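Local coordinates for WZI (PDB 2YNK), which is an outer membrane beta-barrel lectin that binds carbohydrate and takes part in the assembly of the group 1 capsule in Escherichia coli, at residues P154-S159 / Y326-D331; L160-A165 / S231-W236; N268-F273 / Q292-D297; S304-L309 / R333-R338. One frame throughout, in Å; residues are numbered along the deposited sequence.

How the contacts relate
All four contacts involve the wall of one closed antiparallel barrel of 18 strands; three set a loop against it. Along the chain the segments run 154-159, 160-165, 231-236, 268-273, 292-297, 304-309, 326-331 and 333-338. The first two are consecutive pieces of one loop, which meets strand 322-331 in contact 1 and strand 226-236 in contact 2, with centres about 16 Å apart. Contact 3 pairs neighbouring strands 268-278 and 287-295, its centre about 9 Å from that of contact 2 and about 10 Å from that of contact 4. Strands 226-236, 268-278, 287-295, 306-317 and 322-331 are successive in the sheet. The loop thus bonds to one border strand of this five-strand part and packs on the other.

Contact 1: residues P154-S159 / Y326-D331; sequences PGYEGS and YLEAHD
Tyr156 and Tyr326 lay their rings nearly parallel, with planes only 3° apart. The rings are displaced along their planes, with centroids 5.1 Å apart, so little of one lies over the other. What sits over the Tyr326 face is the CB of Tyr156, 3.7 Å from the ring centroid, in a CH-pi contact. The chi1 of Tyr326 is 68°, which tucks the ring between its own backbone N and carbonyl carbon and brings it under this methylene. At the rim of the same ring, Tyr326 OH donates to Glu157 OE1 at 2.6 Å. It meets the carboxylate from above its plane. The other oxygen, Glu157 OE2, forms a salt bridge with Arg387.

Glu328 reaches from the strand to the loop as an extended chain, crossing Tyr156 at about a right angle. Its OE1 takes the backbone N of Tyr156 on the syn lone pair, at 2.8 Å. Its OE2 accepts Glu157 N at 3.2 Å and also His330 NE2 at 2.7 Å. The histidine bond is nearly straight and lies in the imidazole plane. Tyr290 OH adds a bond to Glu328 OE1, and Asp361 holds His330 ND1. The carboxylate is therefore buried but well supplied with donors, which would probably favour its charged form. The pattern is that of a loop folded inside a beta-barrel and anchored on buried polar side chains of strand 322-331, among them a His-carboxylate pair.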
loop_
_atom_site.group_PDB
_atom_site.type_symbol
_atom_site.label_atom_id
_atom_site.label_comp_id
_atom_site.label_asym_id
_atom_site.label_seq_id
_atom_site.Cartn_x
_atom_site.Cartn_y
_atom_site.Cartn_z
ATOM N N PRO A 154 -6.898 4.041 -3.475
ATOM C CA PRO A 154 -7.923 3.182 -2.909
ATOM C C PRO A 154 -7.842 1.727 -3.337
ATOM O O PRO A 154 -8.651 0.909 -2.889
ATOM C CB PRO A 154 -9.205 3.803 -3.447
ATOM C CG PRO A 154 -8.810 4.320 -4.787
ATOM C CD PRO A 154 -7.357 4.688 -4.716
ATOM N N GLY A 155 -6.874 1.397 -4.181
ATOM C CA GLY A 155 -6.766 0.049 -4.700
ATOM C C GLY A 155 -6.303 -0.911 -3.635
ATOM O O GLY A 155 -5.646 -0.507 -2.673
ATOM N N TYR A 156 -6.658 -2.183 -3.820
ATOM C CA TYR A 156 -6.230 -3.257 -2.936
ATOM C C TYR A 156 -5.092 -4.072 -3.541
ATOM O O TYR A 156 -4.280 -4.649 -2.819
ATOM C CB TYR A 156 -7.413 -4.165 -2.594
ATOM C CG TYR A 156 -8.355 -3.550 -1.581
ATOM C CD1 TYR A 156 -8.031 -3.530 -0.235
ATOM C CD2 TYR A 156 -9.553 -2.965 -1.975
ATOM C CE1 TYR A 156 -8.881 -2.962 0.703
ATOM C CE2 TYR A 156 -10.411 -2.398 -1.047
ATOM C CZ TYR A 156 -10.071 -2.401 0.295
ATOM O OH TYR A 156 -10.897 -1.829 1.227
ATOM N N GLU A 157 -5.034 -4.113 -4.866
ATOM C CA GLU A 157 -4.050 -4.938 -5.566
ATOM C C GLU A 157 -2.765 -4.162 -5.893
ATOM O O GLU A 157 -1.707 -4.756 -6.099
ATOM C CB GLU A 157 -4.662 -5.498 -6.844
ATOM C CG GLU A 157 -4.240 -6.932 -7.125
ATOM C CD GLU A 157 -5.026 -7.934 -6.309
ATOM O OE1 GLU A 157 -6.246 -7.729 -6.145
ATOM O OE2 GLU A 157 -4.431 -8.925 -5.840
ATOM N N GLY A 158 -2.871 -2.837 -5.921
ATOM C CA GLY A 158 -1.765 -1.971 -6.297
ATOM C C GLY A 158 -2.113 -0.497 -6.208
ATOM O O GLY A 158 -3.288 -0.121 -6.162
ATOM N N SER A 159 -1.079 0.330 -6.126
ATOM C CA SER A 159 -1.176 1.735 -6.471
ATOM C C SER A 159 -0.469 1.944 -7.802
ATOM O O SER A 159 0.608 1.415 -8.018
ATOM C CB SER A 159 -0.505 2.604 -5.421
ATOM O OG SER A 159 -0.270 3.902 -5.953
ATOM N N TYR A 326 -13.492 -7.833 -2.885
ATOM C CA TYR A 326 -13.283 -6.806 -3.894
ATOM C C TYR A 326 -13.096 -7.425 -5.273
ATOM O O TYR A 326 -12.692 -8.580 -5.401
ATOM C CB TYR A 326 -12.109 -5.883 -3.517
ATOM C CG TYR A 326 -10.744 -6.532 -3.550
ATOM C CD1 TYR A 326 -10.176 -6.944 -4.753
ATOM C CD2 TYR A 326 -10.002 -6.710 -2.392
ATOM C CE1 TYR A 326 -8.931 -7.534 -4.799
ATOM C CE2 TYR A 326 -8.752 -7.299 -2.430
ATOM C CZ TYR A 326 -8.222 -7.712 -3.641
ATOM O OH TYR A 326 -6.979 -8.311 -3.706
ATOM N N LEU A 327 -13.422 -6.653 -6.298
ATOM C CA LEU A 327 -13.145 -7.029 -7.676
ATOM C C LEU A 327 -12.472 -5.821 -8.303
ATOM O O LEU A 327 -13.019 -4.717 -8.258
ATOM C CB LEU A 327 -14.427 -7.404 -8.415
ATOM C CG LEU A 327 -14.246 -8.042 -9.798
ATOM C CD1 LEU A 327 -13.278 -9.216 -9.737
ATOM C CD2 LEU A 327 -15.577 -8.494 -10.393
ATOM N N GLU A 328 -11.279 -6.022 -8.864
ATOM C CA GLU A 328 -10.420 -4.908 -9.235
ATOM C C GLU A 328 -9.716 -5.146 -10.583
ATOM O O GLU A 328 -9.176 -6.229 -10.823
ATOM C CB GLU A 328 -9.396 -4.689 -8.112
ATOM C CG GLU A 328 -8.635 -3.373 -8.195
ATOM C CD GLU A 328 -7.824 -3.067 -6.948
ATOM O OE1 GLU A 328 -8.323 -3.306 -5.827
ATOM O OE2 GLU A 328 -6.683 -2.569 -7.079
ATOM N N ALA A 329 -9.726 -4.132 -11.455
ATOM C CA ALA A 329 -9.091 -4.217 -12.781
ATOM C C ALA A 329 -8.006 -3.153 -12.944
ATOM O O ALA A 329 -8.226 -2.002 -12.580
ATOM C CB ALA A 329 -10.130 -4.082 -13.883
ATOM N N HIS A 330 -6.840 -3.543 -13.464
ATOM C CA HIS A 330 -5.738 -2.609 -13.722
ATOM C C HIS A 330 -5.350 -2.622 -15.171
ATOM O O HIS A 330 -5.451 -3.648 -15.834
ATOM C CB HIS A 330 -4.497 -3.007 -12.937
ATOM C CG HIS A 330 -4.631 -2.891 -11.439
ATOM N ND1 HIS A 330 -3.564 -2.896 -10.634
ATOM C CD2 HIS A 330 -5.746 -2.756 -10.610
ATOM C CE1 HIS A 330 -3.964 -2.786 -9.358
ATOM N NE2 HIS A 330 -5.300 -2.701 -9.347
ATOM N N ASP A 331 -4.871 -1.488 -15.670
ATOM C CA ASP A 331 -4.232 -1.437 -16.987
ATOM C C ASP A 331 -3.056 -0.467 -16.951
ATOM O O ASP A 331 -3.242 0.749 -16.886
ATOM C CB ASP A 331 -5.238 -1.031 -18.074
ATOM C CG ASP A 331 -4.668 -1.172 -19.485
ATOM O OD1 ASP A 331 -3.614 -0.559 -19.755
ATOM O OD2 ASP A 331 -5.273 -1.883 -20.327
#

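Contact 2: residues L160-A165 / S231-W236; sequences LIRGDA and SRIMQW
Ile161 and Ile233 form the apolar centre of this contact, where a loop packs on strand 226-236 of the barrel wall. Their side chains meet obliquely, with Ile161 CG1 4.1 Å from Ile233 CG1. The chi1 of Ile161 is -173°, so CG1 is turned opposite the backbone N and its CD1 extends to the strand. There CD1 lies 3.8 Å from the carbonyl O of Ser231. The other branch, CG2, comes 4.1 Å from Ser231 OG. Arg162 adds the aliphatic part of its chain. Its CG sits 3.8 Å from Ile233 CG1 and 4.0 Å from Ile233 CD1, and the two side chains cross at about a right angle. Trp152 lies against Ile161, Arg162 and Ser231.

The polar interactions do not cross between the two segments. Arg162 is bent at chi2 and chi3, which turns its guanidinium back toward its own loop. NH1 donates to Gly163 O at 2.8 Å, and the carbonyl lies 28° out of the guanidinium plane. The same NH1 also binds Leu359 O, while NH2 binds Gln150 OE1. On the strand, the backbones of Ser231 and Ile233 pair with Gly272 and Leu270 of the next strand.

Between these two segments the contact is van der Waals, mostly aliphatic, with Ile161 also lying against polar atoms of Ser231. Arginine carbons supply part of that surface, while NH1 and NH2 find their acceptors away from strand 231-236.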
loop_
_atom_site.group_PDB
_atom_site.type_symbol
_atom_site.label_atom_id
_atom_site.label_comp_id
_atom_site.label_asym_id
_atom_site.label_seq_id
_atom_site.Cartn_x
_atom_site.Cartn_y
_atom_site.Cartn_z
ATOM N N LEU A 160 -1.056 2.740 -8.679
ATOM C CA LEU A 160 -0.442 3.020 -9.971
ATOM C C LEU A 160 0.709 4.015 -9.875
ATOM O O LEU A 160 1.439 4.204 -10.860
ATOM C CB LEU A 160 -1.472 3.576 -10.957
ATOM C CG LEU A 160 -2.681 2.709 -11.303
ATOM C CD1 LEU A 160 -3.644 3.519 -12.168
ATOM C CD2 LEU A 160 -2.274 1.418 -11.993
ATOM N N ILE A 161 0.880 4.642 -8.710
ATOM C CA ILE A 161 1.844 5.739 -8.564
ATOM C C ILE A 161 2.857 5.547 -7.443
ATOM O O ILE A 161 4.030 5.825 -7.635
ATOM C CB ILE A 161 1.126 7.089 -8.361
ATOM C CG1 ILE A 161 2.145 8.237 -8.398
ATOM C CG2 ILE A 161 0.307 7.082 -7.070
ATOM C CD1 ILE A 161 1.581 9.557 -8.879
ATOM N N ARG A 162 2.404 5.112 -6.271
ATOM C CA ARG A 162 3.305 4.785 -5.179
ATOM C C ARG A 162 2.723 3.664 -4.345
ATOM O O ARG A 162 1.823 3.875 -3.524
ATOM C CB ARG A 162 3.614 5.999 -4.302
ATOM C CG ARG A 162 4.715 6.902 -4.854
ATOM C CD ARG A 162 6.103 6.256 -4.863
ATOM N NE ARG A 162 6.552 5.896 -3.516
ATOM C CZ ARG A 162 6.537 4.668 -3.003
ATOM N NH1 ARG A 162 6.124 3.611 -3.713
ATOM N NH2 ARG A 162 6.943 4.490 -1.750
ATOM N N GLY A 163 3.256 2.468 -4.572
ATOM C CA GLY A 163 2.852 1.296 -3.846
ATOM C C GLY A 163 3.949 0.735 -2.968
ATOM O O GLY A 163 4.810 1.455 -2.460
ATOM N N ASP A 164 3.939 -0.590 -2.899
ATOM C CA ASP A 164 4.404 -1.379 -1.783
ATOM C C ASP A 164 5.314 -2.509 -2.207
ATOM O O ASP A 164 5.749 -3.280 -1.356
ATOM C CB ASP A 164 3.148 -2.059 -1.252
ATOM C CG ASP A 164 3.152 -2.242 0.209
ATOM O OD1 ASP A 164 3.840 -1.478 0.913
ATOM O OD2 ASP A 164 2.421 -3.140 0.649
ATOM N N ALA A 165 5.571 -2.613 -3.519
ATOM C CA ALA A 165 6.045 -3.831 -4.162
ATOM C C ALA A 165 7.522 -3.708 -4.505
ATOM O O ALA A 165 7.926 -3.849 -5.667
ATOM C CB ALA A 165 5.226 -4.070 -5.424
ATOM N N SER A 231 -2.423 13.179 -6.731
ATOM C CA SER A 231 -1.046 12.911 -6.342
ATOM C C SER A 231 -0.061 13.095 -7.488
ATOM O O SER A 231 -0.379 12.859 -8.670
ATOM C CB SER A 231 -0.907 11.516 -5.724
ATOM O OG SER A 231 -1.706 10.551 -6.379
ATOM N N ARG A 232 1.141 13.525 -7.113
ATOM C CA ARG A 232 2.196 13.814 -8.058
ATOM C C ARG A 232 3.539 13.295 -7.522
ATOM O O ARG A 232 3.818 13.365 -6.327
ATOM C CB ARG A 232 2.230 15.321 -8.305
ATOM C CG ARG A 232 3.151 15.784 -9.421
ATOM C CD ARG A 232 2.925 17.262 -9.704
ATOM N NE ARG A 232 4.131 17.944 -10.186
ATOM C CZ ARG A 232 4.584 17.916 -11.441
ATOM N NH1 ARG A 232 3.954 17.220 -12.389
ATOM N NH2 ARG A 232 5.684 18.588 -11.752
ATOM N N ILE A 233 4.351 12.757 -8.422
ATOM C CA ILE A 233 5.688 12.252 -8.105
ATOM C C ILE A 233 6.660 12.751 -9.157
ATOM O O ILE A 233 6.348 12.713 -10.348
ATOM C CB ILE A 233 5.709 10.709 -8.129
ATOM C CG1 ILE A 233 5.418 10.137 -6.747
ATOM C CG2 ILE A 233 7.055 10.183 -8.594
ATOM C CD1 ILE A 233 6.544 10.329 -5.758
HETATM N N MSE A 234 7.833 13.215 -8.742
HETATM C CA MSE A 234 8.889 13.482 -9.718
HETATM C C MSE A 234 10.155 12.739 -9.376
HETATM O O MSE A 234 10.594 12.703 -8.228
HETATM C CB MSE A 234 9.150 14.970 -9.943
HETATM C CG MSE A 234 9.414 15.740 -8.667
HETATM SE SE MSE A 234 10.134 17.513 -9.140
HETATM C CE MSE A 234 9.294 18.443 -7.606
ATOM N N GLN A 235 10.737 12.121 -10.396
ATOM C CA GLN A 235 12.027 11.451 -10.289
ATOM C C GLN A 235 13.082 12.480 -10.679
ATOM O O GLN A 235 13.087 12.962 -11.805
ATOM C CB GLN A 235 12.048 10.246 -11.224
ATOM C CG GLN A 235 13.045 9.162 -10.868
ATOM C CD GLN A 235 12.815 7.880 -11.650
ATOM O OE1 GLN A 235 13.414 6.839 -11.352
ATOM N NE2 GLN A 235 11.945 7.943 -12.657
ATOM N N TRP A 236 13.966 12.819 -9.748
ATOM C CA TRP A 236 14.766 14.034 -9.855
ATOM C C TRP A 236 16.101 13.860 -9.171
ATOM O O TRP A 236 16.247 13.015 -8.296
ATOM C CB TRP A 236 13.958 15.185 -9.251
ATOM C CG TRP A 236 14.660 16.518 -9.186
ATOM C CD1 TRP A 236 14.708 17.506 -10.162
ATOM C CD2 TRP A 236 15.426 17.056 -8.065
ATOM N NE1 TRP A 236 15.443 18.578 -9.736
ATOM C CE2 TRP A 236 15.903 18.369 -8.488
ATOM C CE3 TRP A 236 15.760 16.591 -6.800
ATOM C CZ2 TRP A 236 16.678 19.163 -7.667
ATOM C CZ3 TRP A 236 16.544 17.402 -5.974
ATOM C CH2 TRP A 236 16.991 18.657 -6.397
#

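Contact 3: residues N268-F273 / Q292-D297; sequences NQLAGF and QMIGED
Ala271 and Gly295 form an antiparallel hydrogen-bonded pair. Ala271 N donates to Gly295 O at 3.2 Å, and Gly295 N returns a bond to Ala271 O at 2.8 Å. Phe273 and Met293, a selenomethionine, make the next such pair. Phe273 N reaches Met293 O at 3.1 Å, and Met293 N reaches Phe273 O at 2.8 Å. Gly272 and Ile294 lie between them as a non-hydrogen-bonded pair, with Ile294 CD1 packed 3.5 Å from Gly272 CA.

Beyond the Ala271-Gly295 pair, Gln269 O and Glu296 O are both acceptors and make no bond to each other. The carboxylate of Glu296 lies beside Leu270, its OE1 3.6 Å from Leu270 CD1, with the two side chains pointing the same way. Its OE2 accepts the backbone N of Tyr343. Gln292 sends its amide inward to the loop, where OE1 takes Leu160 N and NE2 gives to Trp152 O.

The other edge of each strand is paired as well: 268-273 with strand 226-236, and 292-295 with strand 306-317. This is antiparallel wall of a closed beta-barrel, with a classic beta bulge on the side of residues 304-309, where Glu296 and Asp297 both face Ser304.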
loop_
_atom_site.group_PDB
_atom_site.type_symbol
_atom_site.label_atom_id
_atom_site.label_comp_id
_atom_site.label_asym_id
_atom_site.label_seq_id
_atom_site.Cartn_x
_atom_site.Cartn_y
_atom_site.Cartn_z
ATOM N N ASN A 268 11.675 13.278 -14.171
ATOM C CA ASN A 268 10.568 12.467 -14.713
ATOM C C ASN A 268 9.357 12.519 -13.772
ATOM O O ASN A 268 9.495 12.256 -12.586
ATOM C CB ASN A 268 11.006 11.012 -14.886
ATOM C CG ASN A 268 9.875 10.087 -15.330
ATOM O OD1 ASN A 268 9.888 8.908 -15.002
ATOM N ND2 ASN A 268 8.914 10.602 -16.086
ATOM N N GLN A 269 8.181 12.827 -14.321
ATOM C CA GLN A 269 6.975 13.048 -13.536
ATOM C C GLN A 269 5.962 11.919 -13.702
ATOM O O GLN A 269 5.888 11.271 -14.759
ATOM C CB GLN A 269 6.315 14.382 -13.933
ATOM C CG GLN A 269 6.927 15.632 -13.297
ATOM C CD GLN A 269 8.321 15.950 -13.815
ATOM O OE1 GLN A 269 9.308 15.932 -13.058
ATOM N NE2 GLN A 269 8.416 16.235 -15.116
ATOM N N LEU A 270 5.200 11.691 -12.631
ATOM C CA LEU A 270 3.957 10.925 -12.677
ATOM C C LEU A 270 2.901 11.683 -11.872
ATOM O O LEU A 270 3.204 12.272 -10.841
ATOM C CB LEU A 270 4.144 9.510 -12.122
ATOM C CG LEU A 270 4.763 8.501 -13.093
ATOM C CD1 LEU A 270 6.279 8.536 -13.001
ATOM C CD2 LEU A 270 4.246 7.101 -12.827
ATOM N N ALA A 271 1.661 11.675 -12.347
ATOM C CA ALA A 271 0.609 12.478 -11.720
ATOM C C ALA A 271 -0.779 11.994 -12.128
ATOM O O ALA A 271 -0.999 11.605 -13.270
ATOM C CB ALA A 271 0.788 13.950 -12.065
ATOM N N GLY A 272 -1.705 12.007 -11.176
ATOM C CA GLY A 272 -3.066 11.596 -11.454
ATOM C C GLY A 272 -4.031 11.737 -10.294
ATOM O O GLY A 272 -3.694 12.288 -9.251
ATOM N N PHE A 273 -5.240 11.215 -10.495
ATOM C CA PHE A 273 -6.325 11.341 -9.530
ATOM C C PHE A 273 -6.877 9.979 -9.158
ATOM O O PHE A 273 -6.737 9.007 -9.907
ATOM C CB PHE A 273 -7.462 12.192 -10.099
ATOM C CG PHE A 273 -7.011 13.494 -10.688
ATOM C CD1 PHE A 273 -6.544 14.511 -9.874
ATOM C CD2 PHE A 273 -7.059 13.706 -12.055
ATOM C CE1 PHE A 273 -6.132 15.723 -10.408
ATOM C CE2 PHE A 273 -6.640 14.909 -12.601
ATOM C CZ PHE A 273 -6.175 15.921 -11.776
ATOM N N GLN A 292 -8.623 4.941 -10.131
ATOM C CA GLN A 292 -7.389 5.716 -10.094
ATOM C C GLN A 292 -6.841 5.860 -11.503
ATOM O O GLN A 292 -6.818 4.890 -12.268
ATOM C CB GLN A 292 -6.358 5.027 -9.191
ATOM C CG GLN A 292 -5.023 5.755 -9.080
ATOM C CD GLN A 292 -4.092 5.123 -8.060
ATOM O OE1 GLN A 292 -3.770 3.936 -8.150
ATOM N NE2 GLN A 292 -3.657 5.916 -7.081
HETATM N N MSE A 293 -6.408 7.070 -11.843
HETATM C CA MSE A 293 -5.879 7.344 -13.175
HETATM C C MSE A 293 -4.609 8.130 -13.057
HETATM O O MSE A 293 -4.646 9.331 -12.837
HETATM C CB MSE A 293 -6.912 8.118 -13.990
HETATM C CG MSE A 293 -6.459 8.325 -15.437
HETATM SE SE MSE A 293 -7.590 9.687 -16.307
HETATM C CE MSE A 293 -7.146 9.329 -18.193
ATOM N N ILE A 294 -3.472 7.454 -13.209
ATOM C CA ILE A 294 -2.174 8.119 -13.190
ATOM C C ILE A 294 -1.610 8.183 -14.593
ATOM O O ILE A 294 -1.687 7.206 -15.333
ATOM C CB ILE A 294 -1.169 7.379 -12.314
ATOM C CG1 ILE A 294 -1.692 7.282 -10.887
ATOM C CG2 ILE A 294 0.164 8.106 -12.338
ATOM C CD1 ILE A 294 -1.768 8.614 -10.175
ATOM N N GLY A 295 -1.044 9.335 -14.947
ATOM C CA GLY A 295 -0.480 9.558 -16.280
ATOM C C GLY A 295 1.013 9.822 -16.238
ATOM O O GLY A 295 1.540 10.268 -15.220
ATOM N N GLU A 296 1.693 9.553 -17.349
ATOM C CA GLU A 296 3.137 9.746 -17.426
ATOM C C GLU A 296 3.541 11.158 -17.857
ATOM O O GLU A 296 4.618 11.627 -17.489
ATOM C CB GLU A 296 3.760 8.700 -18.345
ATOM C CG GLU A 296 4.013 7.368 -17.651
ATOM C CD GLU A 296 5.249 7.365 -16.766
ATOM O OE1 GLU A 296 5.858 8.439 -16.538
ATOM O OE2 GLU A 296 5.611 6.269 -16.292
ATOM N N ASP A 297 2.678 11.822 -18.623
ATOM C CA ASP A 297 2.863 13.225 -19.014
ATOM C C ASP A 297 1.739 14.078 -18.410
ATOM O O ASP A 297 0.669 13.551 -18.083
ATOM C CB ASP A 297 2.833 13.361 -20.543
ATOM C CG ASP A 297 3.730 12.350 -21.246
ATOM O OD1 ASP A 297 4.844 12.093 -20.756
ATOM O OD2 ASP A 297 3.322 11.818 -22.300
#

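Contact 4: residues S304-L309 / R333-R338; sequences SANMFL and RTNMSR
Thr334, which packs on Ala305, has its backbone O gripped by two N-H groups of its own loop. Arg338 N donates to Thr334 O at 3.0 Å. Ser337 N donates to Thr334 O at 3.3 Å. Thr334 N in turn donates to Arg338 O. The methyl of Thr334 makes the contact across: CG2 lies 3.7 Å from Ala305 CA. The rotation about CA-CB places CG2 trans to Thr334 N, facing that alanine.

Asn335 and Asn306 supply both hydrogen bonds between the segments. Asn335 N donates to Asn306 O at 3.1 Å. Asn306 N donates to Asn335 OD1 at 3.3 Å, and meets the side-chain carbonyl from above its plane. One asparagine thus uses its backbone and its amide to hold the two backbone polar groups of the other.

Ser337 and Arg338 both face Thr334, which is a classic beta bulge. It lies in the loop that follows strand 322-331, against the start of strand 306-317 at the end of the barrel wall. Ser337 OG also donates to Asn335 O.

Further along the strand, Phe308 meets the selenomethionine Met336 at about a right angle. Phe308 CD1 is 3.9 Å from Met336 CG. The SE atom lies 5.1 Å from the ring centroid in an oblique Met-aromatic contact. Met307 CG rests 3.5 Å from the carbonyl O of Arg333, whose guanidinium forms a salt bridge with Asp331.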
loop_
_atom_site.group_PDB
_atom_site.type_symbol
_atom_site.label_atom_id
_atom_site.label_comp_id
_atom_site.label_asym_id
_atom_site.label_seq_id
_atom_site.Cartn_x
_atom_site.Cartn_y
_atom_site.Cartn_z
ATOM N N SER A 304 -1.735 12.852 -19.060
ATOM C CA SER A 304 -1.794 12.131 -20.338
ATOM C C SER A 304 -0.979 10.835 -20.238
ATOM O O SER A 304 -0.356 10.566 -19.209
ATOM C CB SER A 304 -1.234 13.002 -21.461
ATOM O OG SER A 304 -1.515 14.370 -21.232
ATOM N N ALA A 305 -0.971 10.044 -21.312
ATOM C CA ALA A 305 -0.263 8.756 -21.335
ATOM C C ALA A 305 -0.658 7.938 -20.102
ATOM O O ALA A 305 0.192 7.508 -19.311
ATOM C CB ALA A 305 1.236 8.978 -21.394
ATOM N N ASN A 306 -1.968 7.721 -19.979
ATOM C CA ASN A 306 -2.595 7.324 -18.720
ATOM C C ASN A 306 -2.716 5.829 -18.470
ATOM O O ASN A 306 -3.130 5.071 -19.338
ATOM C CB ASN A 306 -3.991 7.947 -18.618
ATOM C CG ASN A 306 -3.941 9.433 -18.366
ATOM O OD1 ASN A 306 -3.481 9.876 -17.316
ATOM N ND2 ASN A 306 -4.419 10.212 -19.323
HETATM N N MSE A 307 -2.363 5.434 -17.251
HETATM C CA MSE A 307 -2.621 4.089 -16.741
HETATM C C MSE A 307 -3.891 4.143 -15.947
HETATM O O MSE A 307 -4.190 5.156 -15.320
HETATM C CB MSE A 307 -1.463 3.643 -15.858
HETATM C CG MSE A 307 -0.196 3.573 -16.704
HETATM SE SE MSE A 307 1.342 3.208 -15.551
HETATM C CE MSE A 307 1.521 4.994 -14.733
ATOM N N PHE A 308 -4.642 3.049 -15.964
ATOM C CA PHE A 308 -5.958 3.009 -15.355
ATOM C C PHE A 308 -6.108 1.912 -14.313
ATOM O O PHE A 308 -5.439 0.867 -14.365
ATOM C CB PHE A 308 -7.014 2.823 -16.429
ATOM C CG PHE A 308 -7.145 3.996 -17.343
ATOM C CD1 PHE A 308 -6.352 4.096 -18.482
ATOM C CD2 PHE A 308 -8.054 5.010 -17.063
ATOM C CE1 PHE A 308 -6.472 5.181 -19.332
ATOM C CE2 PHE A 308 -8.178 6.097 -17.910
ATOM C CZ PHE A 308 -7.384 6.183 -19.046
ATOM N N LEU A 309 -7.008 2.175 -13.371
ATOM C CA LEU A 309 -7.336 1.238 -12.314
ATOM C C LEU A 309 -8.749 1.518 -11.818
ATOM O O LEU A 309 -9.123 2.672 -11.622
ATOM C CB LEU A 309 -6.335 1.376 -11.181
ATOM C CG LEU A 309 -6.618 0.642 -9.869
ATOM C CD1 LEU A 309 -5.289 0.377 -9.169
ATOM C CD2 LEU A 309 -7.595 1.411 -8.969
ATOM N N ARG A 333 -0.707 -0.242 -19.369
ATOM C CA ARG A 333 -0.287 0.229 -20.682
ATOM C C ARG A 333 -0.543 1.733 -20.767
ATOM O O ARG A 333 -1.115 2.326 -19.850
ATOM C CB ARG A 333 -1.059 -0.493 -21.789
ATOM C CG ARG A 333 -0.830 -1.996 -21.829
ATOM C CD ARG A 333 -1.691 -2.663 -22.884
ATOM N NE ARG A 333 -3.092 -2.703 -22.481
ATOM C CZ ARG A 333 -4.081 -3.141 -23.253
ATOM N NH1 ARG A 333 -3.839 -3.586 -24.484
ATOM N NH2 ARG A 333 -5.323 -3.132 -22.789
ATOM N N THR A 334 -0.117 2.349 -21.866
ATOM C CA THR A 334 -0.438 3.747 -22.125
ATOM C C THR A 334 -1.718 3.835 -22.954
ATOM O O THR A 334 -1.768 3.375 -24.106
ATOM C CB THR A 334 0.720 4.477 -22.808
ATOM O OG1 THR A 334 1.711 4.788 -21.820
ATOM C CG2 THR A 334 0.235 5.768 -23.455
ATOM N N ASN A 335 -2.748 4.420 -22.344
ATOM C CA ASN A 335 -4.081 4.479 -22.926
ATOM C C ASN A 335 -4.572 3.116 -23.406
ATOM O O ASN A 335 -5.157 3.005 -24.475
ATOM C CB ASN A 335 -4.118 5.489 -24.073
ATOM C CG ASN A 335 -3.680 6.874 -23.645
ATOM O OD1 ASN A 335 -3.956 7.309 -22.522
ATOM N ND2 ASN A 335 -3.008 7.582 -24.544
HETATM N N MSE A 336 -4.318 2.081 -22.611
HETATM C CA MSE A 336 -4.835 0.743 -22.883
HETATM C C MSE A 336 -4.547 0.265 -24.280
HETATM O O MSE A 336 -5.378 -0.398 -24.891
HETATM C CB MSE A 336 -6.344 0.733 -22.659
HETATM C CG MSE A 336 -6.756 1.477 -21.398
HETATM SE SE MSE A 336 -8.603 0.973 -20.924
HETATM C CE MSE A 336 -9.503 2.554 -21.703
ATOM N N SER A 337 -3.369 0.586 -24.801
ATOM C CA SER A 337 -2.997 0.160 -26.144
ATOM C C SER A 337 -1.492 0.205 -26.347
ATOM O O SER A 337 -0.860 -0.820 -26.607
ATOM C CB SER A 337 -3.678 1.051 -27.180
ATOM O OG SER A 337 -3.363 2.415 -26.956
ATOM N N ARG A 338 -0.926 1.400 -26.220
ATOM C CA ARG A 338 0.497 1.633 -26.487
ATOM C C ARG A 338 1.345 1.008 -25.381
ATOM O O ARG A 338 0.990 1.087 -24.201
ATOM C CB ARG A 338 0.742 3.144 -26.605
ATOM C CG ARG A 338 2.184 3.622 -26.624
ATOM C CD ARG A 338 2.193 5.142 -26.747
ATOM N NE ARG A 338 3.483 5.752 -26.424
ATOM C CZ ARG A 338 3.679 7.062 -26.238
ATOM N NH1 ARG A 338 2.673 7.933 -26.334
ATOM N NH2 ARG A 338 4.897 7.507 -25.943
#